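Inorganic pyrophosphatase (Helicobacter pylori, PDB 2BQX) hydrolyses inorganic pyrophosphate to two phosphate ions, using magnesium as cofactor, and assembles as a homohexamer. Local coordinates at residues A86-V91 against E158-V163. Sequence-based numbering, arbitrary orientation.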
ATOM      1  N   ALA A  86     -11.121 -18.697  14.897  1.00 22.37           N
ATOM      2  CA  ALA A  86      -9.829 -19.343  14.758  1.00 22.39           C
ATOM      3  C   ALA A  86      -9.732 -20.696  15.456  1.00 22.74           C
ATOM      4  O   ALA A  86     -10.668 -21.139  16.124  1.00 23.55           O
ATOM      5  CB  ALA A  86      -8.749 -18.414  15.297  1.00 21.77           C
ATOM      6  N   ARG A  87      -8.592 -21.355  15.285  1.00 23.63           N
ATOM      7  CA  ARG A  87      -8.353 -22.642  15.927  1.00 23.59           C
ATOM      8  C   ARG A  87      -6.952 -22.602  16.519  1.00 23.12           C
ATOM      9  O   ARG A  87      -6.025 -22.076  15.907  1.00 24.04           O
ATOM     10  CB  ARG A  87      -8.478 -23.783  14.917  1.00 23.13           C
ATOM     11  CG  ARG A  87      -7.486 -23.735  13.772  1.00 23.09           C
ATOM     12  CD  ARG A  87      -7.883 -24.745  12.698  1.00 22.96           C
ATOM     13  NE  ARG A  87      -6.981 -24.724  11.557  1.00 22.16           N
ATOM     14  CZ  ARG A  87      -5.760 -25.247  11.554  1.00 24.81           C
ATOM     15  NH1 ARG A  87      -5.012 -25.167  10.460  1.00 25.06           N
ATOM     16  NH2 ARG A  87      -5.294 -25.866  12.633  1.00 26.77           N
ATOM     17  N   LEU A  88      -6.805 -23.145  17.721  1.00 22.53           N
ATOM     18  CA  LEU A  88      -5.514 -23.159  18.403  1.00 23.39           C
ATOM     19  C   LEU A  88      -4.525 -24.180  17.861  1.00 22.57           C
ATOM     20  O   LEU A  88      -4.909 -25.271  17.441  1.00 23.86           O
ATOM     21  CB  LEU A  88      -5.715 -23.450  19.894  1.00 23.22           C
ATOM     22  CG  LEU A  88      -5.852 -22.327  20.919  1.00 27.63           C
ATOM     23  CD1 LEU A  88      -6.697 -21.201  20.392  1.00 28.16           C
ATOM     24  CD2 LEU A  88      -6.444 -22.925  22.197  1.00 25.04           C
ATOM     25  N   VAL A  89      -3.247 -23.811  17.873  1.00 22.18           N
ATOM     26  CA  VAL A  89      -2.187 -24.720  17.457  1.00 22.89           C
ATOM     27  C   VAL A  89      -1.026 -24.646  18.446  1.00 22.55           C
ATOM     28  O   VAL A  89      -0.087 -25.439  18.372  1.00 23.89           O
ATOM     29  CB  VAL A  89      -1.664 -24.435  16.014  1.00 22.08           C
ATOM     30  CG1 VAL A  89      -2.778 -24.691  15.006  1.00 23.76           C
ATOM     31  CG2 VAL A  89      -1.148 -23.009  15.896  1.00 23.08           C
ATOM     32  N   GLY A  90      -1.097 -23.698  19.379  1.00 22.69           N
ATOM     33  CA  GLY A  90      -0.038 -23.562  20.368  1.00 20.90           C
ATOM     34  C   GLY A  90      -0.148 -22.331  21.250  1.00 21.47           C
ATOM     35  O   GLY A  90      -1.160 -21.636  21.235  1.00 21.59           O
ATOM     36  N   VAL A  91       0.896 -22.073  22.034  1.00 21.60           N
ATOM     37  CA  VAL A  91       0.925 -20.912  22.913  1.00 21.60           C
ATOM     38  C   VAL A  91       2.362 -20.430  23.113  1.00 22.07           C
ATOM     39  O   VAL A  91       3.301 -21.231  23.146  1.00 21.81           O
ATOM     40  CB  VAL A  91       0.278 -21.229  24.299  1.00 22.24           C
ATOM     41  CG1 VAL A  91       1.033 -22.356  24.989  1.00 24.31           C
ATOM     42  CG2 VAL A  91       0.273 -19.980  25.171  1.00 22.35           C
ATOM     43  N   GLU A 158      -1.991 -28.827  22.934  1.00 25.35           N
ATOM     44  CA  GLU A 158      -2.516 -29.397  24.172  1.00 27.55           C
ATOM     45  C   GLU A 158      -2.339 -28.391  25.311  1.00 26.87           C
ATOM     46  O   GLU A 158      -3.237 -28.205  26.131  1.00 26.87           O
ATOM     47  CB  GLU A 158      -1.789 -30.705  24.495  1.00 30.32           C
ATOM     48  CG  GLU A 158      -2.216 -31.353  25.797  1.00 37.94           C
ATOM     49  CD  GLU A 158      -1.611 -32.736  25.981  1.00 41.69           C
ATOM     50  OE1 GLU A 158      -1.777 -33.314  27.075  1.00 44.27           O
ATOM     51  OE2 GLU A 158      -0.976 -33.242  25.032  1.00 42.91           O
ATOM     52  N   SER A 159      -1.182 -27.737  25.347  1.00 26.29           N
ATOM     53  CA  SER A 159      -0.896 -26.746  26.378  1.00 26.00           C
ATOM     54  C   SER A 159      -1.756 -25.500  26.193  1.00 24.67           C
ATOM     55  O   SER A 159      -2.253 -24.928  27.160  1.00 23.60           O
ATOM     56  CB  SER A 159       0.580 -26.355  26.346  1.00 26.37           C
ATOM     57  OG  SER A 159       0.852 -25.347  27.308  1.00 30.42           O
ATOM     58  N   ALA A 160      -1.929 -25.086  24.944  1.00 23.34           N
ATOM     59  CA  ALA A 160      -2.729 -23.909  24.640  1.00 23.49           C
ATOM     60  C   ALA A 160      -4.173 -24.095  25.094  1.00 23.54           C
ATOM     61  O   ALA A 160      -4.796 -23.164  25.607  1.00 23.72           O
ATOM     62  CB  ALA A 160      -2.681 -23.618  23.136  1.00 20.51           C
ATOM     63  N   ILE A 161      -4.707 -25.296  24.891  1.00 24.61           N
ATOM     64  CA  ILE A 161      -6.078 -25.603  25.287  1.00 24.91           C
ATOM     65  C   ILE A 161      -6.231 -25.448  26.796  1.00 24.04           C
ATOM     66  O   ILE A 161      -7.246 -24.942  27.278  1.00 24.30           O
ATOM     67  CB  ILE A 161      -6.466 -27.039  24.854  1.00 25.23           C
ATOM     68  CG1 ILE A 161      -6.579 -27.088  23.324  1.00 27.82           C
ATOM     69  CG2 ILE A 161      -7.793 -27.451  25.497  1.00 27.54           C
ATOM     70  CD1 ILE A 161      -6.674 -28.480  22.748  1.00 29.48           C
ATOM     71  N   LYS A 162      -5.219 -25.879  27.540  1.00 24.10           N
ATOM     72  CA  LYS A 162      -5.250 -25.758  28.994  1.00 25.01           C
ATOM     73  C   LYS A 162      -5.307 -24.291  29.394  1.00 23.87           C
ATOM     74  O   LYS A 162      -6.060 -23.909  30.291  1.00 23.37           O
ATOM     75  CB  LYS A 162      -4.014 -26.421  29.603  1.00 26.30           C
ATOM     76  CG  LYS A 162      -4.059 -27.941  29.550  1.00 31.03           C
ATOM     77  CD  LYS A 162      -2.814 -28.555  30.166  1.00 34.61           C
ATOM     78  CE  LYS A 162      -2.960 -30.060  30.299  1.00 37.99           C
ATOM     79  NZ  LYS A 162      -3.213 -30.715  28.986  1.00 39.25           N
ATOM     80  N   VAL A 163      -4.511 -23.472  28.714  1.00 23.37           N
ATOM     81  CA  VAL A 163      -4.464 -22.039  28.977  1.00 23.61           C
ATOM     82  C   VAL A 163      -5.826 -21.415  28.711  1.00 23.80           C
ATOM     83  O   VAL A 163      -6.321 -20.610  29.505  1.00 22.41           O
ATOM     84  CB  VAL A 163      -3.395 -21.359  28.082  1.00 22.37           C
ATOM     85  CG1 VAL A 163      -3.430 -19.847  28.257  1.00 22.32           C
ATOM     86  CG2 VAL A 163      -2.019 -21.900  28.442  1.00 24.81           C
TER
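The methyl of Ala-160 is the bump of this contact: it drops into a hollow of the strand whose floor is the carbonyl group of Gly-90 and whose walls are Leu-88 and Val-91. At the bottom Ala-160 CB lies 3.1 Å from Gly-90 O, a tight fit. Alanine's small side chain lets the helix backbone come close, so that the axes of the two short segments pass 6.2 Å apart, nearly at right angles (89°). Val-91 forms one wall: its branch at CB, 4.0 Å from Ala-160 CB, puts bulk close to the backbone. Its two methyls diverge: Val-91 CG1, held between the backbone N and the carbonyl carbon (chi1 60°), rests 3.8 Å from Ser-159 OG, while Val-91 CG2 lies loosely against Val-163 CG2, 4.4 Å away. The hollow is shaped by a classic beta bulge: Val-89 and Gly-90 both face Ile-105 on the adjoining strand 99-108, which sets Leu-88 and Val-91, three residues apart, on the helix side. Gly-90, extended there (phi 172°), leaves only backbone beneath the methyl. Strand 83-96 belongs to the strongly curved beta-barrel core of the family I (soluble) pyrophosphatases, and the C-terminal helix 157-171 packs against it here. Leu-88 closes the other wall; branching one carbon further out than valine, it brings CD2 across to the flank of the helix, 3.9 Å from Ala-160 CB and 4.3 Å from Ile-161 CG1. Ser-159 hydrogen-bonds through its hydroxyl to Glu-155, so Val-91 meets a polar atom that already has a partner.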